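Local coordinates for protein xylooligosaccharide oxidase (Myceliophthora thermophila, PDB 5L6G) that oxidises the C1 hydroxyl of xylooligosaccharides and related sugars to lactones, passing the electrons through a bicovalently bound FAD to oxygen, which becomes hydrogen peroxide, at residues Q298-L301 / A302-D305. Residues are numbered along the deposited sequence; the frame is centred on the assembly and turned at random.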
# COMPACT_ATOMS: atom_id res chain seq x y z
N GLN A 298 21.92 -13.80 -14.31
CA GLN A 298 23.03 -13.57 -15.21
C GLN A 298 22.70 -12.78 -16.48
O GLN A 298 23.44 -11.87 -16.83
CB GLN A 298 23.76 -14.89 -15.54
CG GLN A 298 25.03 -14.69 -16.35
CD GLN A 298 26.02 -13.76 -15.66
OE1 GLN A 298 26.18 -13.80 -14.43
NE2 GLN A 298 26.70 -12.92 -16.45
N PRO A 299 21.60 -13.13 -17.19
CA PRO A 299 21.26 -12.36 -18.39
C PRO A 299 21.10 -10.86 -18.15
O PRO A 299 21.56 -10.05 -18.98
CB PRO A 299 19.94 -13.00 -18.85
CG PRO A 299 20.07 -14.41 -18.41
CD PRO A 299 20.78 -14.35 -17.08
N LEU A 300 20.46 -10.48 -17.04
CA LEU A 300 20.36 -9.07 -16.70
C LEU A 300 21.72 -8.43 -16.42
O LEU A 300 21.98 -7.30 -16.85
CB LEU A 300 19.48 -8.87 -15.46
CG LEU A 300 19.21 -7.40 -15.12
CD1 LEU A 300 18.66 -6.66 -16.33
CD2 LEU A 300 18.31 -7.24 -13.90
N LEU A 301 22.57 -9.13 -15.67
CA LEU A 301 23.90 -8.61 -15.35
C LEU A 301 24.72 -8.33 -16.62
O LEU A 301 25.38 -7.29 -16.73
CB LEU A 301 24.66 -9.57 -14.44
CG LEU A 301 24.14 -9.86 -13.02
CD1 LEU A 301 25.08 -10.86 -12.35
CD2 LEU A 301 24.00 -8.60 -12.18
N ALA A 302 24.64 -9.24 -17.58
CA ALA A 302 25.32 -9.08 -18.87
C ALA A 302 24.75 -7.90 -19.65
O ALA A 302 25.48 -7.13 -20.26
CB ALA A 302 25.22 -10.36 -19.69
N LEU A 303 23.43 -7.76 -19.61
CA LEU A 303 22.75 -6.67 -20.29
C LEU A 303 23.13 -5.30 -19.72
O LEU A 303 23.41 -4.37 -20.48
CB LEU A 303 21.24 -6.88 -20.19
CG LEU A 303 20.36 -5.89 -20.93
CD1 LEU A 303 20.50 -6.11 -22.43
CD2 LEU A 303 18.91 -6.07 -20.48
N LEU A 304 23.13 -5.17 -18.40
CA LEU A 304 23.49 -3.93 -17.72
C LEU A 304 25.00 -3.76 -17.49
O LEU A 304 25.44 -2.71 -17.02
CB LEU A 304 22.81 -3.86 -16.37
CG LEU A 304 21.28 -3.88 -16.38
CD1 LEU A 304 20.79 -3.85 -14.96
CD2 LEU A 304 20.73 -2.72 -17.18
N ASP A 305 25.76 -4.80 -17.77
CA ASP A 305 27.17 -4.85 -17.43
C ASP A 305 27.36 -4.47 -15.96
O ASP A 305 28.05 -3.51 -15.64
CB ASP A 305 27.99 -3.94 -18.35
CG ASP A 305 29.46 -4.17 -18.20
OD1 ASP A 305 29.87 -5.28 -17.78
OD2 ASP A 305 30.23 -3.24 -18.51
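Leu300 and Leu304 meet one turn apart on the last turns of helix 290-304, a local i to i+4 leucine contact at the surface of the substrate-binding half of the enzyme, beside helix 246-261. Methyl CD1 of Leu300 lies 3.8 Å from CD1 of Leu304, the two branched ends crossing at a slant. Leu304 reaches this position with CG anti to its own carbonyl carbon (chi1 -60°), which also brings CG up to the oxygen end of Leu300's carbonyl, 3.5 Å from O. Leu303, one residue back, offers CD2 to the same Leu300 methyl at a looser 4.2 Å. Leu300 and Leu303 both pack on Trp259 of helix 246-261, Leu300 also touching Leu256 and Leu303 Ala255, consistent with aliphatic residues on this face. An alanine in place of Leu304 would probably leave CD1 of Leu300 without the methyl it meets in the next turn and open a gap between the turns.

Leu304 N binds Leu300 O at 2.9 Å and Ala302 N binds Gln298 O at 3.0 Å, both nearly straight. Pro299, which has no N-H to give, accepts from Leu303 N (3.0 Å), and Ala302, on the exposed side, has a methyl that needs no apolar partner. Asp305 then takes a positive phi (50°) and breaks the helical path. Main-chain bonds thus set the helical spacing, while apolar packing joins the turn to its neighbouring helix.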